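Local coordinates for protein serine--tRNA ligase, cytoplasmic (Candida albicans, PDB 3QO7) that activates serine with ATP to form Ser-AMP and then transfers it to the acceptor end of tRNA(Ser), working as a homodimer, at residues 275-280 with 296-301; 324-329 with 404-409; 334-339 with 350-355. All coordinates share one frame; numbering follows the deposited sequence.

Interaction 1 (275-280 with 296-301); sequences SSCFRR and HAFEKI. With ATP (adenosine-5'-triphosphate), chain B.
S275 to F278 and A297 to K300 pair as neighbouring antiparallel strands at the core of the catalytic domain, forming part of the ATP pocket. S275–K300 and C277–F298 are the hydrogen-bonded pairs, although C277 N to F298 O is weak; S276–E299 and F278–A297 are non-hydrogen-bonded pairs. Beyond the strand, R279 N donates to H296 O, and H296 ND1 returns a bond of 2.7 Å to R279 O, nearly in the imidazole plane. An imidazole suits this place because its second nitrogen, NE2, can also bond, here to H175.

One sheet face carries C277, F298 and K300. F298 CG sits between the backbone N and carbonyl carbon (chi1 58°), which turns the ring flat between two layers. C277 CB makes a CH-pi contact 3.9 Å from the F298 ring centroid, and the adenine covers the opposite face, with ATP C6 3.5 Å from F298 CE2. A small cysteine fits beneath the ring, its SG resting obliquely beside it and 3.6 Å from K300 CB.

R279 reaches past the ring rim. Its NH1 gives a weak bond to ATP O1A, though the fit of this guanidinium against the phosphate is doubtful in detail. K300 NZ approaches ATP O2A at 3.2 Å, a positive charge suited to the alpha-phosphate. On the other sheet face F278 packs on A297 and on V211 of the second subunit.

This strand-loop-strand, with its arginine at the alpha-phosphate and phenylalanine under the adenine, is motif 2 of class II aminoacyl-tRNA synthetases.

Interaction 2 (324-329 with 404-409); sequences EEFYQS and TLSATE. With ATP (adenosine-5'-triphosphate), chain B.
F326 and L405 form the apolar heart of this contact, the leucine lying over one face of the phenyl ring. L405 CD2 makes a CH-pi contact 3.9 Å from the F326 ring centroid, 28° off the ring normal, and L405 CD1 touches F326 CB. The two side chains cross at about a right angle. F326 has CG anti to the backbone N (chi1 -178°), which throws the ring out from the helix toward the strand. A branched leucine suits the site because its two methyls spread over the ring and the beta carbon together. S406 CB adds a looser contact, 4.0 Å from F326 CE2.

Y327 brings a polar tip to the same place. Its OH stands 2.9 Å from L405 O, and a water 2.7 Å from Y327 OH accepts from A407 N at 2.7 Å. The hydroxyl hydrogen-bonds T411 OG1, so T411 and the water are polar partners at the buried end of a largely apolar ring. F326 CD2 lies over the centre of the Y327 ring, so the two neighbours on the helix pack on each other.

On the strand side, a classic beta bulge in which L405 and S406 both face I301 sets these two residues. On the helix side, S329 OG donates to F326 O, and the Y194 ring lies against F326. T411 bonds S406 OG and A407 O. A407, the N-cap residue, turns a small methyl to the ribose, its CB 3.3 Å from ATP O2'. T404, probably serine-binding, precedes the bulge.

The contact thus sets the C-terminal end of helix 312-329 against the corner where strand 399-407 passes into helix 408-419, class II motif 3; L199 of helix 183-201 touches L405, and strand 363-372 packs on Y327.

Interaction 3 (334-339 with 350-355); sequences YRVVGI and KKYDLE. With ATP (adenosine-5'-triphosphate), chain B.
Y334 to G338 runs antiparallel to K350-E355, the strand axes 4.6 Å apart at 159°, with R335–E355 and V337–D353 as hydrogen-bonded pairs and V336–L354 and G338–Y352 as non-hydrogen-bonded ones. The backbone bonding continues through I339 N to K351 O, and a water joins I339 O to K351 N.

On the face of V336 and L354 the contacts are apolar. L354 CD1 makes a CH-pi contact 3.9 Å from the Y334 ring centroid and 18° off its normal, while L354 CD2 packs on Y334 CB. The phenol OH hydrogen-bonds E324 of helix 312-329. V336 CG1 meets Y352 CD2 at 3.6 Å, and the same ring lies obliquely against G338 CA, where the bare backbone lets an aromatic settle close. F316 of that helix meets the Y352 ring edge-to-face.

The two strands form a beta hairpin within the antiparallel sheet that builds the class II catalytic core, and the D353 face looks to the nucleotide.

There R335 CG is flanked by its own backbone N and carbonyl carbon (chi1 60°), and the chain runs straight to a guanidinium that grips E355 side-on: R335 NE (2.7 Å) and NH2 (2.9 Å) both donate to E355 OE1, the two groups nearly coplanar. V337 lies on the same face, and I339, just past the strand, sets CD1 against D353 OD2. K351 NZ bridges to D353 OD1 at 3.2 Å, using the syn lone pair; that carboxylate, also weakly bonded to S369, probably helps steady the ammonium as K351 NZ makes a weak bond to ATP O3B, 3.4 Å away.

In the fold
All three contacts reach one sheet of the class II catalytic core; interaction 2 does so through strand 399-407. Along the chain interaction 1 closes first; interaction 3 is then nested inside the loop closed by interaction 2. Centres of interactions 1 and 2 lie about 16 Å apart and join through neighbouring strands 297-307 and 399-407, where I301 pairs with L405 and S406. Interactions 2 and 3, about 13 Å apart between centres, meet where helix 312-329 packs on the hairpin. Interactions 1 and 3, about 21 Å apart, do not touch. Interaction 1 meets adenine and alpha-phosphate and reaches the ribose, interaction 2 the ribose, interaction 3 the outer phosphates: contacts spread along the sheet meet one nucleotide.

Interaction 1 (275-280 with 296-301)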
# COMPACT_ATOMS: atom_id res chain seq x y z
N SER A 275 -7.34 -3.49 5.59
CA SER A 275 -6.34 -3.15 4.59
C SER A 275 -5.84 -1.73 4.81
O SER A 275 -6.38 -1.03 5.64
CB SER A 275 -6.92 -3.24 3.19
OG SER A 275 -7.75 -2.13 2.93
N SER A 276 -4.82 -1.32 4.07
CA SER A 276 -4.56 0.11 3.93
C SER A 276 -5.46 0.67 2.81
O SER A 276 -6.03 -0.08 2.02
CB SER A 276 -3.09 0.39 3.66
OG SER A 276 -2.31 -0.12 4.73
N CYS A 277 -5.60 1.99 2.78
CA CYS A 277 -6.56 2.67 1.93
C CYS A 277 -5.82 3.88 1.44
O CYS A 277 -5.06 4.47 2.20
CB CYS A 277 -7.78 3.13 2.73
SG CYS A 277 -8.63 1.81 3.64
N PHE A 278 -6.07 4.24 0.18
CA PHE A 278 -5.32 5.30 -0.47
C PHE A 278 -6.28 6.27 -1.12
O PHE A 278 -7.19 5.86 -1.87
CB PHE A 278 -4.28 4.73 -1.46
CG PHE A 278 -3.31 3.79 -0.80
CD1 PHE A 278 -2.09 4.25 -0.32
CD2 PHE A 278 -3.65 2.45 -0.60
CE1 PHE A 278 -1.20 3.38 0.34
CE2 PHE A 278 -2.79 1.59 0.06
CZ PHE A 278 -1.55 2.06 0.53
N ARG A 279 -6.10 7.55 -0.81
CA ARG A 279 -6.98 8.57 -1.35
C ARG A 279 -6.22 9.75 -1.92
O ARG A 279 -5.44 10.38 -1.21
CB ARG A 279 -7.95 9.01 -0.26
CG ARG A 279 -8.84 7.89 0.21
CD ARG A 279 -10.22 8.39 0.62
NE ARG A 279 -11.01 7.32 1.21
CZ ARG A 279 -12.10 7.52 1.94
NH1 ARG A 279 -12.54 8.77 2.17
NH2 ARG A 279 -12.76 6.47 2.45
N ARG A 280 -6.44 10.04 -3.21
CA ARG A 280 -5.79 11.20 -3.83
C ARG A 280 -6.21 12.50 -3.20
O ARG A 280 -5.43 13.45 -3.17
CB ARG A 280 -6.07 11.28 -5.33
CG ARG A 280 -5.59 10.08 -6.10
CD ARG A 280 -5.60 10.37 -7.58
NE ARG A 280 -5.04 11.69 -7.82
CZ ARG A 280 -5.52 12.53 -8.72
NH1 ARG A 280 -6.57 12.16 -9.45
NH2 ARG A 280 -4.97 13.74 -8.87
N HIS A 296 -3.45 10.76 3.00
CA HIS A 296 -3.59 10.00 1.72
C HIS A 296 -3.54 8.48 1.86
O HIS A 296 -4.01 7.76 0.97
CB HIS A 296 -2.55 10.43 0.71
CG HIS A 296 -2.68 11.85 0.28
ND1 HIS A 296 -3.70 12.30 -0.53
CD2 HIS A 296 -1.93 12.94 0.58
CE1 HIS A 296 -3.57 13.59 -0.73
NE2 HIS A 296 -2.50 14.01 -0.07
N ALA A 297 -2.98 8.01 2.96
CA ALA A 297 -2.85 6.58 3.24
C ALA A 297 -3.17 6.31 4.72
O ALA A 297 -2.77 7.08 5.62
CB ALA A 297 -1.47 6.12 2.91
N PHE A 298 -3.89 5.23 4.97
CA PHE A 298 -4.29 4.91 6.34
C PHE A 298 -4.89 3.51 6.39
O PHE A 298 -5.18 2.91 5.34
CB PHE A 298 -5.29 5.94 6.89
CG PHE A 298 -6.55 6.06 6.05
CD1 PHE A 298 -7.66 5.24 6.30
CD2 PHE A 298 -6.61 6.95 4.99
CE1 PHE A 298 -8.82 5.33 5.52
CE2 PHE A 298 -7.75 7.03 4.20
CZ PHE A 298 -8.87 6.22 4.47
N GLU A 299 -5.09 2.99 7.59
CA GLU A 299 -5.65 1.66 7.72
C GLU A 299 -7.11 1.69 8.15
O GLU A 299 -7.56 2.62 8.86
CB GLU A 299 -4.81 0.80 8.65
CG GLU A 299 -3.42 0.47 8.06
CD GLU A 299 -2.53 1.69 8.02
OE1 GLU A 299 -2.32 2.27 9.13
OE2 GLU A 299 -2.08 2.09 6.90
N LYS A 300 -7.87 0.69 7.72
CA LYS A 300 -9.28 0.64 8.03
C LYS A 300 -9.70 -0.81 8.29
O LYS A 300 -9.43 -1.69 7.48
CB LYS A 300 -10.09 1.26 6.88
CG LYS A 300 -11.55 1.51 7.15
CD LYS A 300 -12.30 1.92 5.86
CE LYS A 300 -12.31 3.44 5.65
NZ LYS A 300 -13.26 3.84 4.56
N ILE A 301 -10.30 -1.05 9.45
CA ILE A 301 -11.09 -2.25 9.66
C ILE A 301 -12.52 -1.95 9.20
O ILE A 301 -13.18 -1.04 9.71
CB ILE A 301 -11.15 -2.67 11.12
CG1 ILE A 301 -9.73 -2.88 11.65
CG2 ILE A 301 -12.01 -3.94 11.27
CD1 ILE A 301 -8.98 -3.91 10.88
PG ATP B . -18.13 10.76 3.98
O1G ATP B . -18.70 11.01 2.60
O2G ATP B . -16.63 10.88 4.07
O3G ATP B . -18.88 11.50 5.07
PB ATP B . -18.06 8.06 3.24
O1B ATP B . -17.43 8.70 2.02
O2B ATP B . -19.21 7.10 3.07
O3B ATP B . -18.43 9.20 4.30
PA ATP B . -15.53 6.85 3.49
O1A ATP B . -15.08 7.89 2.47
O2A ATP B . -15.64 5.39 3.12
O3A ATP B . -16.95 7.28 4.08
O5' ATP B . -14.80 7.08 4.91
C5' ATP B . -15.42 6.49 6.05
C4' ATP B . -14.43 6.55 7.19
O4' ATP B . -13.10 6.49 6.68
C3' ATP B . -14.56 7.89 7.84
O3' ATP B . -15.44 7.76 8.96
C2' ATP B . -13.15 8.28 8.22
O2' ATP B . -12.92 7.89 9.57
C1' ATP B . -12.25 7.45 7.31
N9 ATP B . -11.56 8.32 6.30
C8 ATP B . -12.11 8.74 5.15
N7 ATP B . -11.24 9.52 4.45
C5 ATP B . -10.10 9.61 5.16
C6 ATP B . -8.78 10.27 5.00
N6 ATP B . -8.52 11.01 3.89
N1 ATP B . -7.85 10.11 5.97
C2 ATP B . -8.10 9.37 7.06
N3 ATP B . -9.28 8.74 7.27
C4 ATP B . -10.31 8.81 6.38
O HOH W 1 -9.78 -1.44 4.77

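Interaction 2 (324-329 with 404-409)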
# COMPACT_ATOMS: atom_id res chain seq x y z
N GLU A 324 -21.16 1.38 17.07
CA GLU A 324 -21.50 2.07 18.31
C GLU A 324 -20.89 1.31 19.50
O GLU A 324 -20.24 1.90 20.37
CB GLU A 324 -23.02 2.19 18.49
CG GLU A 324 -23.75 3.07 17.49
CD GLU A 324 -25.22 3.20 17.82
OE1 GLU A 324 -25.57 3.79 18.88
OE2 GLU A 324 -26.05 2.70 17.03
N GLU A 325 -21.12 -0.01 19.55
CA GLU A 325 -20.65 -0.77 20.70
C GLU A 325 -19.13 -0.61 20.80
O GLU A 325 -18.56 -0.45 21.90
CB GLU A 325 -21.07 -2.23 20.61
CG GLU A 325 -20.43 -3.12 21.66
CD GLU A 325 -20.82 -4.59 21.54
OE1 GLU A 325 -21.70 -4.91 20.72
OE2 GLU A 325 -20.25 -5.43 22.28
N PHE A 326 -18.49 -0.61 19.64
CA PHE A 326 -17.05 -0.40 19.55
C PHE A 326 -16.55 0.96 20.11
O PHE A 326 -15.59 1.01 20.88
CB PHE A 326 -16.64 -0.58 18.09
CG PHE A 326 -15.17 -0.45 17.86
CD1 PHE A 326 -14.34 -1.56 17.95
CD2 PHE A 326 -14.61 0.78 17.55
CE1 PHE A 326 -12.97 -1.44 17.73
CE2 PHE A 326 -13.24 0.89 17.32
CZ PHE A 326 -12.42 -0.24 17.42
N TYR A 327 -17.19 2.06 19.71
CA TYR A 327 -16.78 3.38 20.20
C TYR A 327 -17.14 3.55 21.68
O TYR A 327 -16.43 4.23 22.41
CB TYR A 327 -17.25 4.52 19.30
CG TYR A 327 -16.45 4.47 18.02
CD1 TYR A 327 -15.16 4.98 17.97
CD2 TYR A 327 -16.94 3.80 16.91
CE1 TYR A 327 -14.40 4.87 16.83
CE2 TYR A 327 -16.18 3.67 15.77
CZ TYR A 327 -14.92 4.21 15.73
OH TYR A 327 -14.17 4.08 14.59
N GLN A 328 -18.20 2.87 22.11
CA GLN A 328 -18.57 2.91 23.52
C GLN A 328 -17.43 2.27 24.30
O GLN A 328 -16.98 2.82 25.33
CB GLN A 328 -19.89 2.18 23.79
CG GLN A 328 -21.11 2.89 23.19
CD GLN A 328 -22.46 2.31 23.63
OE1 GLN A 328 -23.51 2.70 23.11
NE2 GLN A 328 -22.43 1.41 24.60
N SER A 329 -16.95 1.14 23.80
CA SER A 329 -15.90 0.41 24.50
C SER A 329 -14.63 1.28 24.63
O SER A 329 -13.90 1.14 25.60
CB SER A 329 -15.59 -0.93 23.82
OG SER A 329 -14.87 -0.72 22.61
N THR A 404 -17.73 1.17 8.14
CA THR A 404 -16.41 1.25 8.77
C THR A 404 -16.50 0.71 10.20
O THR A 404 -17.46 1.02 10.91
CB THR A 404 -15.89 2.71 8.83
OG1 THR A 404 -15.89 3.29 7.52
CG2 THR A 404 -14.47 2.73 9.40
N LEU A 405 -15.55 -0.11 10.64
CA LEU A 405 -15.48 -0.31 12.08
C LEU A 405 -14.57 0.77 12.61
O LEU A 405 -14.93 1.47 13.53
CB LEU A 405 -14.99 -1.68 12.54
CG LEU A 405 -15.09 -1.79 14.09
CD1 LEU A 405 -16.50 -2.12 14.63
CD2 LEU A 405 -14.10 -2.78 14.63
N SER A 406 -13.40 0.92 12.01
CA SER A 406 -12.46 1.93 12.49
C SER A 406 -11.48 2.30 11.41
O SER A 406 -10.78 1.44 10.89
CB SER A 406 -11.67 1.40 13.70
OG SER A 406 -10.68 2.34 14.09
N ALA A 407 -11.43 3.58 11.07
CA ALA A 407 -10.31 4.12 10.33
C ALA A 407 -9.31 4.45 11.43
O ALA A 407 -9.53 5.37 12.24
CB ALA A 407 -10.74 5.37 9.59
N THR A 408 -8.22 3.69 11.50
CA THR A 408 -7.42 3.67 12.72
C THR A 408 -6.66 4.97 13.06
O THR A 408 -6.63 5.38 14.22
CB THR A 408 -6.51 2.45 12.74
OG1 THR A 408 -5.59 2.51 11.65
CG2 THR A 408 -7.37 1.17 12.64
N GLU A 409 -6.08 5.62 12.06
CA GLU A 409 -5.38 6.88 12.32
C GLU A 409 -6.37 7.93 12.79
O GLU A 409 -6.11 8.68 13.73
CB GLU A 409 -4.60 7.36 11.08
CG GLU A 409 -3.23 6.65 10.89
CD GLU A 409 -3.31 5.30 10.15
OE1 GLU A 409 -4.42 4.83 9.83
OE2 GLU A 409 -2.24 4.71 9.87
PG ATP B . -18.13 10.76 3.98
O1G ATP B . -18.70 11.01 2.60
O2G ATP B . -16.63 10.88 4.07
O3G ATP B . -18.88 11.50 5.07
PB ATP B . -18.06 8.06 3.24
O1B ATP B . -17.43 8.70 2.02
O2B ATP B . -19.21 7.10 3.07
O3B ATP B . -18.43 9.20 4.30
PA ATP B . -15.53 6.85 3.49
O1A ATP B . -15.08 7.89 2.47
O2A ATP B . -15.64 5.39 3.12
O3A ATP B . -16.95 7.28 4.08
O5' ATP B . -14.80 7.08 4.91
C5' ATP B . -15.42 6.49 6.05
C4' ATP B . -14.43 6.55 7.19
O4' ATP B . -13.10 6.49 6.68
C3' ATP B . -14.56 7.89 7.84
O3' ATP B . -15.44 7.76 8.96
C2' ATP B . -13.15 8.28 8.22
O2' ATP B . -12.92 7.89 9.57
C1' ATP B . -12.25 7.45 7.31
N9 ATP B . -11.56 8.32 6.30
C8 ATP B . -12.11 8.74 5.15
N7 ATP B . -11.24 9.52 4.45
C5 ATP B . -10.10 9.61 5.16
C6 ATP B . -8.78 10.27 5.00
N6 ATP B . -8.52 11.01 3.89
N1 ATP B . -7.85 10.11 5.97
C2 ATP B . -8.10 9.37 7.06
N3 ATP B . -9.28 8.74 7.27
C4 ATP B . -10.31 8.81 6.38
O HOH W 2 -13.02 5.27 12.51

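Interaction 3 (334-339 with 350-355)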
# COMPACT_ATOMS: atom_id res chain seq x y z
N TYR A 334 -20.25 10.21 20.89
CA TYR A 334 -20.52 10.28 19.47
C TYR A 334 -22.00 10.57 19.27
O TYR A 334 -22.76 10.62 20.24
CB TYR A 334 -20.16 8.95 18.80
CG TYR A 334 -20.99 7.78 19.28
CD1 TYR A 334 -22.25 7.55 18.76
CD2 TYR A 334 -20.51 6.89 20.26
CE1 TYR A 334 -23.03 6.48 19.20
CE2 TYR A 334 -21.28 5.81 20.71
CZ TYR A 334 -22.54 5.62 20.17
OH TYR A 334 -23.33 4.57 20.57
N ARG A 335 -22.39 10.80 18.02
CA ARG A 335 -23.79 10.81 17.60
C ARG A 335 -23.90 10.05 16.28
O ARG A 335 -22.93 9.94 15.54
CB ARG A 335 -24.30 12.23 17.41
CG ARG A 335 -23.52 13.01 16.36
CD ARG A 335 -24.03 14.44 16.23
NE ARG A 335 -23.38 15.15 15.12
CZ ARG A 335 -23.51 16.45 14.87
NH1 ARG A 335 -24.27 17.21 15.64
NH2 ARG A 335 -22.89 17.00 13.85
N VAL A 336 -25.09 9.53 16.00
CA VAL A 336 -25.37 8.86 14.74
C VAL A 336 -26.36 9.72 13.95
O VAL A 336 -27.37 10.14 14.49
CB VAL A 336 -25.92 7.45 15.01
CG1 VAL A 336 -26.33 6.73 13.72
CG2 VAL A 336 -24.91 6.67 15.83
N VAL A 337 -26.04 10.00 12.69
CA VAL A 337 -26.85 10.89 11.86
C VAL A 337 -27.27 10.22 10.55
O VAL A 337 -26.53 9.44 9.97
CB VAL A 337 -26.11 12.23 11.54
CG1 VAL A 337 -25.73 12.95 12.83
CG2 VAL A 337 -24.85 11.95 10.74
N GLY A 338 -28.48 10.52 10.09
CA GLY A 338 -29.00 9.99 8.86
C GLY A 338 -28.74 10.95 7.73
O GLY A 338 -29.38 12.00 7.66
N ILE A 339 -27.82 10.58 6.85
CA ILE A 339 -27.39 11.40 5.72
C ILE A 339 -28.51 11.73 4.73
O ILE A 339 -29.30 10.84 4.32
CB ILE A 339 -26.18 10.74 5.00
CG1 ILE A 339 -25.07 10.42 6.01
CG2 ILE A 339 -25.65 11.63 3.87
CD1 ILE A 339 -24.53 11.64 6.76
N LYS A 350 -29.48 3.94 1.79
CA LYS A 350 -29.52 4.52 3.11
C LYS A 350 -28.13 4.53 3.75
O LYS A 350 -27.39 3.55 3.64
CB LYS A 350 -30.48 3.75 4.00
CG LYS A 350 -30.66 4.39 5.38
CD LYS A 350 -31.73 3.69 6.17
CE LYS A 350 -31.94 4.39 7.49
NZ LYS A 350 -32.68 5.67 7.33
N LYS A 351 -27.81 5.62 4.44
CA LYS A 351 -26.49 5.81 5.04
C LYS A 351 -26.59 6.47 6.42
O LYS A 351 -27.29 7.46 6.60
CB LYS A 351 -25.64 6.67 4.11
CG LYS A 351 -24.19 6.93 4.51
CD LYS A 351 -23.39 7.32 3.27
CE LYS A 351 -21.97 7.68 3.56
NZ LYS A 351 -21.80 9.05 4.20
N TYR A 352 -25.90 5.90 7.41
CA TYR A 352 -25.81 6.50 8.74
C TYR A 352 -24.35 6.82 8.96
O TYR A 352 -23.52 6.05 8.54
CB TYR A 352 -26.21 5.50 9.83
CG TYR A 352 -27.67 5.50 10.22
CD1 TYR A 352 -28.60 6.28 9.54
CD2 TYR A 352 -28.11 4.71 11.27
CE1 TYR A 352 -29.95 6.27 9.90
CE2 TYR A 352 -29.46 4.68 11.64
CZ TYR A 352 -30.38 5.46 10.97
OH TYR A 352 -31.73 5.42 11.35
N ASP A 353 -24.03 7.94 9.59
CA ASP A 353 -22.64 8.21 9.97
C ASP A 353 -22.56 8.29 11.49
O ASP A 353 -23.46 8.84 12.15
CB ASP A 353 -22.13 9.54 9.43
CG ASP A 353 -21.83 9.51 7.96
OD1 ASP A 353 -22.24 8.53 7.28
OD2 ASP A 353 -21.18 10.48 7.47
N LEU A 354 -21.49 7.77 12.04
CA LEU A 354 -21.21 7.97 13.44
C LEU A 354 -20.14 9.04 13.47
O LEU A 354 -19.11 8.92 12.83
CB LEU A 354 -20.72 6.66 14.09
CG LEU A 354 -20.46 6.70 15.61
CD1 LEU A 354 -20.64 5.35 16.24
CD2 LEU A 354 -19.10 7.33 15.95
N GLU A 355 -20.42 10.12 14.16
CA GLU A 355 -19.46 11.21 14.29
C GLU A 355 -19.11 11.30 15.76
O GLU A 355 -19.99 11.49 16.62
CB GLU A 355 -20.09 12.51 13.82
CG GLU A 355 -20.90 12.33 12.54
CD GLU A 355 -21.53 13.62 12.05
OE1 GLU A 355 -22.13 14.35 12.86
OE2 GLU A 355 -21.41 13.90 10.84
PG ATP B . -18.13 10.76 3.98
O1G ATP B . -18.70 11.01 2.60
O2G ATP B . -16.63 10.88 4.07
O3G ATP B . -18.88 11.50 5.07
PB ATP B . -18.06 8.06 3.24
O1B ATP B . -17.43 8.70 2.02
O2B ATP B . -19.21 7.10 3.07
O3B ATP B . -18.43 9.20 4.30
PA ATP B . -15.53 6.85 3.49
O1A ATP B . -15.08 7.89 2.47
O2A ATP B . -15.64 5.39 3.12
O3A ATP B . -16.95 7.28 4.08
O5' ATP B . -14.80 7.08 4.91
C5' ATP B . -15.42 6.49 6.05
C4' ATP B . -14.43 6.55 7.19
O4' ATP B . -13.10 6.49 6.68
C3' ATP B . -14.56 7.89 7.84
O3' ATP B . -15.44 7.76 8.96
C2' ATP B . -13.15 8.28 8.22
O2' ATP B . -12.92 7.89 9.57
C1' ATP B . -12.25 7.45 7.31
N9 ATP B . -11.56 8.32 6.30
C8 ATP B . -12.11 8.74 5.15
N7 ATP B . -11.24 9.52 4.45
C5 ATP B . -10.10 9.61 5.16
C6 ATP B . -8.78 10.27 5.00
N6 ATP B . -8.52 11.01 3.89
N1 ATP B . -7.85 10.11 5.97
C2 ATP B . -8.10 9.37 7.06
N3 ATP B . -9.28 8.74 7.27
C4 ATP B . -10.31 8.81 6.38
O HOH W 3 -29.71 8.03 4.87